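Local coordinates for protein binary enterotoxin of Clostridium perfringens component a (Clostridium perfringens, PDB 5WTZ) that is the enzymatic component of a binary enterotoxin, binding NAD+ and probably transferring its ADP-ribose to actin, at residues 224-228 and 229-233; 236-240 and 241-245; 195-199 and 200-204; 96-100 and 101-105. All blocks are in the same frame, centred on the assembly; numbering follows the deposited sequence.

Interaction 1. Residues 224-228 and 229-233; sequences SQWGE and ENYAP
One turn of helix 220-237, in the ADP-ribosyltransferase fold that binds NAD+, brings the amide of N230 over the indole of W226, the residue four positions earlier. The same asparagine meets the carbonyl of W226 twice. Its backbone N and its ND2 both donate to W226 O, each at 3.0 Å, and they arrive from opposite faces of the carbonyl plane. With N230 CG anti to the carbonyl carbon (chi1 -71°), the amide folds back along the helix, which brings ND2 within range of that oxygen. ND2 then lies 3.1 Å above one face of the indole, displaced toward the rim. Amide and ring planes are 47° apart, so the amide tips its nitrogen toward the ring instead of stacking flat on it. W226 NE1 lies close to ND2, but both are donors; NE1 is satisfied by E293. Y231 runs alongside W226, pointing the same way, and the rings meet at W226 CH2 and Y231 CE2, 4.1 Å apart. Its hydroxyl bonds to the carbonyl of R289. Backbone bonds continue the helix, from Y231 N to G227 O at 2.8 Å and from A232 N to E228 O at 3.0 Å. P233, lacking an N-H, cannot make the next bond, and the helix kinks there before running on. Tryptophan and tyrosine suit the buried side because each combines a broad apolar ring with a polar group that finds a partner there. Two donors satisfy W226 O, and the one from ND2 pins the amide of N230 over the indole face.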
# COMPACT_ATOMS: atom_id res chain seq x y z
N SER A 224 3.07 -6.63 17.26
CA SER A 224 3.08 -6.59 18.71
C SER A 224 4.47 -6.23 19.25
O SER A 224 4.60 -5.40 20.15
CB SER A 224 2.60 -7.94 19.26
OG SER A 224 2.76 -8.00 20.67
N GLN A 225 5.50 -6.85 18.69
CA GLN A 225 6.88 -6.57 19.08
C GLN A 225 7.30 -5.13 18.84
O GLN A 225 7.95 -4.51 19.68
CB GLN A 225 7.83 -7.52 18.35
CG GLN A 225 7.88 -8.91 18.96
CD GLN A 225 8.70 -9.89 18.15
OE1 GLN A 225 8.70 -9.85 16.91
NE2 GLN A 225 9.41 -10.78 18.84
N TRP A 226 6.95 -4.59 17.67
CA TRP A 226 7.22 -3.20 17.35
C TRP A 226 6.51 -2.26 18.32
O TRP A 226 7.11 -1.34 18.87
CB TRP A 226 6.81 -2.90 15.91
CG TRP A 226 7.18 -1.52 15.45
CD1 TRP A 226 8.35 -1.13 14.86
CD2 TRP A 226 6.38 -0.34 15.56
NE1 TRP A 226 8.33 0.22 14.59
CE2 TRP A 226 7.12 0.73 15.01
CE3 TRP A 226 5.10 -0.07 16.06
CZ2 TRP A 226 6.64 2.03 14.96
CZ3 TRP A 226 4.62 1.21 16.01
CH2 TRP A 226 5.38 2.25 15.46
N GLY A 227 5.22 -2.52 18.55
CA GLY A 227 4.45 -1.72 19.50
C GLY A 227 5.05 -1.72 20.90
O GLY A 227 5.22 -0.66 21.51
N GLU A 228 5.40 -2.90 21.39
CA GLU A 228 6.03 -3.04 22.69
C GLU A 228 7.37 -2.32 22.78
O GLU A 228 7.64 -1.60 23.74
CB GLU A 228 6.21 -4.52 23.03
CG GLU A 228 6.95 -4.78 24.33
CD GLU A 228 6.13 -4.43 25.56
OE1 GLU A 228 4.89 -4.27 25.43
OE2 GLU A 228 6.72 -4.30 26.65
N GLU A 229 8.23 -2.53 21.79
CA GLU A 229 9.58 -1.98 21.84
C GLU A 229 9.55 -0.46 21.84
O GLU A 229 10.32 0.19 22.53
CB GLU A 229 10.42 -2.47 20.66
CG GLU A 229 10.78 -3.95 20.68
CD GLU A 229 11.71 -4.33 19.54
OE1 GLU A 229 12.70 -3.59 19.31
OE2 GLU A 229 11.46 -5.35 18.87
N ASN A 230 8.64 0.09 21.05
CA ASN A 230 8.65 1.51 20.82
C ASN A 230 7.71 2.28 21.73
O ASN A 230 7.93 3.47 21.95
CB ASN A 230 8.33 1.81 19.35
CG ASN A 230 9.46 1.42 18.42
OD1 ASN A 230 10.51 2.06 18.39
ND2 ASN A 230 9.26 0.36 17.65
N TYR A 231 6.69 1.63 22.28
CA TYR A 231 5.74 2.38 23.10
C TYR A 231 5.54 1.88 24.53
O TYR A 231 4.76 2.46 25.29
CB TYR A 231 4.40 2.48 22.34
CG TYR A 231 4.53 3.55 21.28
CD1 TYR A 231 4.33 4.89 21.60
CD2 TYR A 231 4.94 3.23 19.98
CE1 TYR A 231 4.50 5.88 20.64
CE2 TYR A 231 5.11 4.22 19.02
CZ TYR A 231 4.88 5.54 19.36
OH TYR A 231 5.05 6.52 18.41
N ALA A 232 6.28 0.85 24.93
CA ALA A 232 6.34 0.53 26.36
C ALA A 232 6.88 1.71 27.18
O ALA A 232 6.30 2.05 28.22
CB ALA A 232 7.17 -0.72 26.60
N PRO A 233 7.98 2.36 26.74
CA PRO A 233 8.41 3.50 27.57
C PRO A 233 7.41 4.65 27.55
O PRO A 233 7.28 5.36 28.55
CB PRO A 233 9.74 3.93 26.92
CG PRO A 233 10.16 2.78 26.05
CD PRO A 233 8.88 2.17 25.58

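Interaction 2. Residues 236-240 and 241-245; sequences KELTS and NELRD
T239 and E242 face each other across the first turn of helix 240-263, their side chains meeting at a slant and each accepting a bond from the other's backbone. T239 OG1 takes the N-H of E242 at 3.1 Å; in return E242 OE1 accepts from T239 N at 3.0 Å, with an N-H...O angle of 163°. The threonine hydroxyl can face the helix because OG1 sits between the backbone N and the carbonyl carbon (chi1 66°). The glutamate runs out extended, passing its CG only 3.0 Å from T239 OG1, and T239 N approaches OE1 from above the carboxylate plane. That carboxylate is well anchored: K288 forms a salt bridge to OE1, and S284 bonds to OE2. Glutamate thus has the length to reach back to the N-cap while still meeting helix 272-286.

L238 packs beside the box and also touches A285 of helix 272-286. Its CD2 lies 3.7 Å from E242 OE1, while its CD1 meets L243 CD1 at 4.1 Å, the two leucines crossing at about a right angle. Farther along, R244 grips D245 side-on: NE and NH2 both point at OD1 within the guanidinium plane, the NE bond being 2.9 Å. R244 also forms a salt bridge with E277, and D245 bonds to N281. The reciprocal pairing of T239 and E242 is a capping box, the N-terminal closure of an α-helix, here starting helix 240-263 just after helix 220-237.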
# COMPACT_ATOMS: atom_id res chain seq x y z
N LYS A 236 4.75 4.35 30.19
CA LYS A 236 5.30 4.71 31.50
C LYS A 236 5.18 6.19 31.81
O LYS A 236 4.83 6.58 32.93
CB LYS A 236 6.78 4.31 31.60
CG LYS A 236 7.04 3.05 32.39
CD LYS A 236 8.52 2.75 32.49
CE LYS A 236 8.80 1.28 32.19
NZ LYS A 236 7.75 0.39 32.76
N GLU A 237 5.50 7.03 30.83
CA GLU A 237 5.55 8.46 31.03
C GLU A 237 4.17 9.12 31.08
O GLU A 237 4.09 10.33 31.29
CB GLU A 237 6.37 9.13 29.93
CG GLU A 237 7.71 8.49 29.63
CD GLU A 237 8.68 9.48 29.00
OE1 GLU A 237 8.47 10.70 29.16
OE2 GLU A 237 9.63 9.03 28.33
N LEU A 238 3.09 8.37 30.86
CA LEU A 238 1.76 8.99 30.85
C LEU A 238 1.39 9.48 32.25
O LEU A 238 1.60 8.77 33.23
CB LEU A 238 0.69 8.02 30.36
CG LEU A 238 0.69 7.62 28.89
CD1 LEU A 238 -0.59 6.88 28.54
CD2 LEU A 238 0.88 8.84 27.96
N THR A 239 0.85 10.70 32.34
CA THR A 239 0.24 11.14 33.60
C THR A 239 -0.99 10.28 33.85
O THR A 239 -1.54 9.68 32.91
CB THR A 239 -0.18 12.63 33.60
OG1 THR A 239 -1.24 12.83 32.65
CG2 THR A 239 1.00 13.54 33.27
N SER A 240 -1.43 10.21 35.11
CA SER A 240 -2.57 9.38 35.46
C SER A 240 -3.80 9.84 34.68
O SER A 240 -4.58 9.01 34.22
CB SER A 240 -2.81 9.38 36.98
OG SER A 240 -2.88 10.69 37.52
N ASN A 241 -3.96 11.15 34.49
CA ASN A 241 -5.08 11.68 33.70
C ASN A 241 -4.96 11.38 32.20
O ASN A 241 -5.97 11.17 31.52
CB ASN A 241 -5.23 13.19 33.91
CG ASN A 241 -5.97 13.54 35.19
OD1 ASN A 241 -6.01 12.75 36.13
ND2 ASN A 241 -6.57 14.72 35.23
N GLU A 242 -3.75 11.37 31.67
CA GLU A 242 -3.57 10.99 30.27
C GLU A 242 -3.96 9.53 30.08
O GLU A 242 -4.70 9.18 29.16
CB GLU A 242 -2.13 11.22 29.83
CG GLU A 242 -1.81 12.70 29.67
CD GLU A 242 -0.33 12.99 29.46
OE1 GLU A 242 0.53 12.12 29.71
OE2 GLU A 242 -0.03 14.13 29.04
N LEU A 243 -3.48 8.68 30.98
CA LEU A 243 -3.79 7.26 30.92
C LEU A 243 -5.30 7.05 31.04
O LEU A 243 -5.88 6.26 30.30
CB LEU A 243 -3.06 6.51 32.02
CG LEU A 243 -3.29 5.01 32.10
CD1 LEU A 243 -2.87 4.34 30.81
CD2 LEU A 243 -2.53 4.44 33.28
N ARG A 244 -5.92 7.77 31.96
CA ARG A 244 -7.35 7.65 32.20
C ARG A 244 -8.14 8.02 30.94
O ARG A 244 -9.03 7.28 30.52
CB ARG A 244 -7.79 8.53 33.36
CG ARG A 244 -9.28 8.44 33.68
CD ARG A 244 -9.70 9.62 34.53
NE ARG A 244 -9.62 10.86 33.76
CZ ARG A 244 -9.45 12.06 34.29
NH1 ARG A 244 -9.33 12.20 35.61
NH2 ARG A 244 -9.38 13.13 33.51
N ASP A 245 -7.80 9.15 30.34
CA ASP A 245 -8.58 9.64 29.21
C ASP A 245 -8.30 8.89 27.90
O ASP A 245 -9.18 8.79 27.06
CB ASP A 245 -8.35 11.15 29.05
CG ASP A 245 -9.02 11.93 30.17
OD1 ASP A 245 -9.77 11.30 30.92
OD2 ASP A 245 -8.80 13.16 30.30

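Interaction 3. Residues 195-199 and 200-204; sequences IVTIK and GKQYA
V196 and Y203 pair across the hairpin through both of their backbone groups: V196 N donates to Y203 O at 3.0 Å, and Y203 N returns to V196 O at 2.8 Å. Nearer the turn, I198 and K201 form the next hydrogen-bonded pair, with I198 N to K201 O at 2.8 Å. On the V196 face of the hairpin, the Y203 ring leans diagonally across to the partner strand, its CE1 3.9 Å from I198 CB, with I198 O near the ring plane at its edge. A water joins Y203 OH to I198 O, and the hydroxyl also bonds to the backbone N of S152; tyrosine has the reach to serve both.

The other face carries I195, T197 and Q202. I195 CG2 meets the amide of Q202, with 3.6 Å to OE1, and the aliphatic CG of Q202 lies 3.7 Å from T197 OG1. A second water bonds to T197 OG1 and, weakly, to Q202 NE2, while OE1 accepts from the backbone N of I118, which settles the rotation of the amide.

Farther out, K201 reaches E110 in a salt bridge, and Y97 packs against the Y203 ring. K199 and G200 occupy the tight bend, both with positive phi, a backbone shape that comes easily to glycine. The whole is a β-hairpin with a two-residue loop, closed by a type I' turn, linking strands 187-198 and 201-211 of the mixed sheet.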
# COMPACT_ATOMS: atom_id res chain seq x y z
N ILE A 195 10.31 12.74 -20.42
CA ILE A 195 9.65 12.16 -21.56
C ILE A 195 10.64 11.33 -22.36
O ILE A 195 11.79 11.73 -22.56
CB ILE A 195 9.02 13.25 -22.46
CG1 ILE A 195 7.98 14.04 -21.67
CG2 ILE A 195 8.38 12.63 -23.68
CD1 ILE A 195 7.29 15.12 -22.47
N VAL A 196 10.21 10.15 -22.79
CA VAL A 196 11.04 9.27 -23.58
C VAL A 196 10.26 8.90 -24.84
O VAL A 196 9.06 8.63 -24.78
CB VAL A 196 11.47 7.98 -22.80
CG1 VAL A 196 10.26 7.13 -22.40
CG2 VAL A 196 12.45 7.15 -23.62
N THR A 197 10.95 8.93 -25.97
CA THR A 197 10.32 8.57 -27.23
C THR A 197 10.70 7.15 -27.58
O THR A 197 11.87 6.82 -27.69
CB THR A 197 10.74 9.53 -28.35
OG1 THR A 197 10.36 10.85 -27.97
CG2 THR A 197 10.04 9.16 -29.68
N ILE A 198 9.69 6.30 -27.73
CA ILE A 198 9.90 4.92 -28.15
C ILE A 198 9.05 4.61 -29.39
O ILE A 198 7.84 4.77 -29.36
CB ILE A 198 9.57 3.95 -27.00
CG1 ILE A 198 10.51 4.20 -25.82
CG2 ILE A 198 9.65 2.50 -27.48
CD1 ILE A 198 10.14 3.44 -24.57
N LYS A 199 9.70 4.20 -30.48
CA LYS A 199 9.00 3.97 -31.74
C LYS A 199 8.14 5.17 -32.15
O LYS A 199 6.98 5.01 -32.53
CB LYS A 199 8.13 2.71 -31.66
CG LYS A 199 8.90 1.41 -31.47
CD LYS A 199 9.69 1.05 -32.72
CE LYS A 199 10.29 -0.35 -32.61
NZ LYS A 199 11.18 -0.68 -33.75
N GLY A 200 8.69 6.37 -32.03
CA GLY A 200 8.04 7.57 -32.52
C GLY A 200 7.01 8.16 -31.57
O GLY A 200 6.44 9.22 -31.84
N LYS A 201 6.78 7.47 -30.45
CA LYS A 201 5.76 7.87 -29.50
C LYS A 201 6.34 8.27 -28.15
O LYS A 201 7.26 7.62 -27.63
CB LYS A 201 4.75 6.72 -29.32
CG LYS A 201 3.67 6.97 -28.29
CD LYS A 201 2.68 5.80 -28.32
CE LYS A 201 1.63 5.91 -27.24
NZ LYS A 201 0.90 7.21 -27.33
N GLN A 202 5.81 9.33 -27.58
CA GLN A 202 6.27 9.80 -26.27
C GLN A 202 5.56 9.11 -25.11
O GLN A 202 4.35 8.94 -25.11
CB GLN A 202 6.09 11.31 -26.15
CG GLN A 202 7.03 12.10 -27.04
CD GLN A 202 6.94 13.60 -26.82
OE1 GLN A 202 6.13 14.07 -26.02
NE2 GLN A 202 7.76 14.36 -27.55
N TYR A 203 6.35 8.74 -24.11
CA TYR A 203 5.82 8.17 -22.88
C TYR A 203 6.39 8.95 -21.71
O TYR A 203 7.49 9.49 -21.80
CB TYR A 203 6.19 6.69 -22.76
CG TYR A 203 5.66 5.80 -23.86
CD1 TYR A 203 6.35 5.67 -25.07
CD2 TYR A 203 4.48 5.08 -23.69
CE1 TYR A 203 5.87 4.84 -26.09
CE2 TYR A 203 4.00 4.25 -24.70
CZ TYR A 203 4.70 4.14 -25.90
OH TYR A 203 4.23 3.32 -26.91
N ALA A 204 5.65 9.01 -20.62
CA ALA A 204 6.17 9.56 -19.38
C ALA A 204 7.05 8.51 -18.70
O ALA A 204 6.55 7.47 -18.27
CB ALA A 204 5.04 10.01 -18.46
O HOH W 1 9.34 12.37 -29.66
O HOH W 2 5.57 3.15 -29.18

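Interaction 4. Residues 96-100 and 101-105; sequences YYEAN and DKFGF
N100 O is gripped by two backbone donors, F103 N at 2.7 Å and F105 N at 3.1 Å, which reach it from opposite faces of its carbonyl plane. Just before it, A99 O accepts from K102 N at 3.2 Å, so the chain leaves strand 92-98 in a tight 3-10 turn. G104, with positive phi, lets the backbone swing round to bring F105 N back to the same oxygen; glycine adopts that shape readily.

E98 folds over this turn. Its CG is anti to the backbone N (chi1 -176°) and the chain then bends, so that OE1 takes the N-H of A99 at 2.7 Å through its anti lone pair. The carboxylate also lies against the methylenes of K102: E98 OE2 lies 3.3 Å from K102 CG, whereas K102 NZ, 5.3 Å from E98 OE2, extends to a weak bond with Q137. The positive charge is near enough that it may still favour an ionised glutamate. On its apolar side, E98 CG touches F103 CE2 at 3.7 Å, the carboxylate and ring planes standing 79° apart. Beyond the turn, N100 CB lies at the edge of the F105 ring.

Two phenylalanines tie the turn to the core of the fold. F103 packs on I156 and V158 of strand 156-162 and edge-to-face with F135, while F105 meets F126 of helix 120-130 edge-to-face; strand 92-98 itself bonds to V158 and I156 beside it.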
# COMPACT_ATOMS: atom_id res chain seq x y z
N TYR A 96 8.85 -1.66 -17.09
CA TYR A 96 7.48 -2.03 -17.42
C TYR A 96 6.65 -0.80 -17.73
O TYR A 96 6.81 0.25 -17.09
CB TYR A 96 6.81 -2.85 -16.31
CG TYR A 96 6.71 -2.15 -14.97
CD1 TYR A 96 7.78 -2.16 -14.08
CD2 TYR A 96 5.54 -1.53 -14.57
CE1 TYR A 96 7.69 -1.53 -12.83
CE2 TYR A 96 5.44 -0.91 -13.34
CZ TYR A 96 6.50 -0.91 -12.48
OH TYR A 96 6.37 -0.29 -11.26
N TYR A 97 5.79 -0.93 -18.73
CA TYR A 97 4.78 0.07 -19.03
C TYR A 97 3.74 0.04 -17.93
O TYR A 97 3.45 -1.03 -17.38
CB TYR A 97 4.13 -0.20 -20.37
CG TYR A 97 4.94 0.18 -21.59
CD1 TYR A 97 5.27 1.50 -21.85
CD2 TYR A 97 5.36 -0.79 -22.48
CE1 TYR A 97 6.00 1.84 -22.99
CE2 TYR A 97 6.08 -0.46 -23.62
CZ TYR A 97 6.40 0.86 -23.86
OH TYR A 97 7.13 1.20 -24.99
N GLU A 98 3.18 1.20 -17.60
CA GLU A 98 2.26 1.30 -16.47
C GLU A 98 1.06 2.23 -16.73
O GLU A 98 1.15 3.18 -17.52
CB GLU A 98 3.02 1.75 -15.22
CG GLU A 98 2.16 1.80 -13.94
CD GLU A 98 1.51 0.45 -13.61
OE1 GLU A 98 0.55 0.02 -14.31
OE2 GLU A 98 1.97 -0.19 -12.64
N ALA A 99 -0.07 1.94 -16.09
CA ALA A 99 -1.29 2.71 -16.27
C ALA A 99 -1.27 3.89 -15.31
O ALA A 99 -0.65 3.82 -14.25
CB ALA A 99 -2.52 1.84 -16.04
N ASN A 100 -1.92 4.99 -15.67
CA ASN A 100 -1.85 6.14 -14.78
C ASN A 100 -2.56 5.86 -13.44
O ASN A 100 -2.16 6.41 -12.41
CB ASN A 100 -2.40 7.40 -15.45
CG ASN A 100 -3.71 7.18 -16.15
OD1 ASN A 100 -4.14 6.04 -16.35
ND2 ASN A 100 -4.35 8.27 -16.55
N ASP A 101 -3.55 4.97 -13.40
CA ASP A 101 -4.23 4.76 -12.11
C ASP A 101 -3.34 4.07 -11.06
O ASP A 101 -3.60 4.18 -9.87
CB ASP A 101 -5.56 4.00 -12.28
CG ASP A 101 -5.40 2.66 -12.96
OD1 ASP A 101 -4.48 1.90 -12.62
OD2 ASP A 101 -6.24 2.37 -13.84
N LYS A 102 -2.26 3.40 -11.48
CA LYS A 102 -1.29 2.93 -10.51
C LYS A 102 -0.48 4.07 -9.90
O LYS A 102 0.33 3.86 -8.99
CB LYS A 102 -0.35 1.89 -11.13
CG LYS A 102 -0.80 0.45 -10.93
CD LYS A 102 -0.76 0.03 -9.46
CE LYS A 102 0.67 -0.09 -8.95
NZ LYS A 102 0.77 -0.51 -7.52
N PHE A 103 -0.67 5.29 -10.40
CA PHE A 103 -0.05 6.43 -9.76
C PHE A 103 -1.13 7.34 -9.20
O PHE A 103 -0.86 8.45 -8.76
CB PHE A 103 0.88 7.17 -10.74
CG PHE A 103 2.15 6.41 -11.02
CD1 PHE A 103 3.22 6.49 -10.14
CD2 PHE A 103 2.27 5.62 -12.16
CE1 PHE A 103 4.39 5.79 -10.38
CE2 PHE A 103 3.43 4.91 -12.40
CZ PHE A 103 4.50 5.00 -11.52
N GLY A 104 -2.37 6.85 -9.23
CA GLY A 104 -3.51 7.60 -8.76
C GLY A 104 -3.74 8.86 -9.56
O GLY A 104 -4.21 9.86 -9.04
N PHE A 105 -3.40 8.79 -10.85
CA PHE A 105 -3.47 9.96 -11.72
C PHE A 105 -4.60 9.73 -12.72
O PHE A 105 -4.60 8.72 -13.43
CB PHE A 105 -2.13 10.17 -12.43
CG PHE A 105 -1.98 11.51 -13.09
CD1 PHE A 105 -1.92 12.67 -12.32
CD2 PHE A 105 -1.86 11.62 -14.47
CE1 PHE A 105 -1.77 13.92 -12.94
CE2 PHE A 105 -1.69 12.85 -15.08
CZ PHE A 105 -1.66 14.00 -14.31

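Along the chain the order is interaction 4, interaction 3, interaction 1, interaction 2. The first two lie in the N-terminal ADP-ribosyltransferase-like half, with centres about 16 Å apart, and both reach one five-stranded mixed sheet; they touch where Y97 packs on Y203 and I198. Interactions 1 and 2 lie in the C-terminal, NAD-binding half, with centres about 17 Å apart, and share helix 220-237, which leads into helix 240-263. Between the halves, centres of interactions 2 and 3 are about 59 Å apart, on opposite sides of the chain's centre. The two halves have sheets of the same strand order, consistent with a duplicated ADP-ribosyltransferase fold of which the second copy holds the NAD.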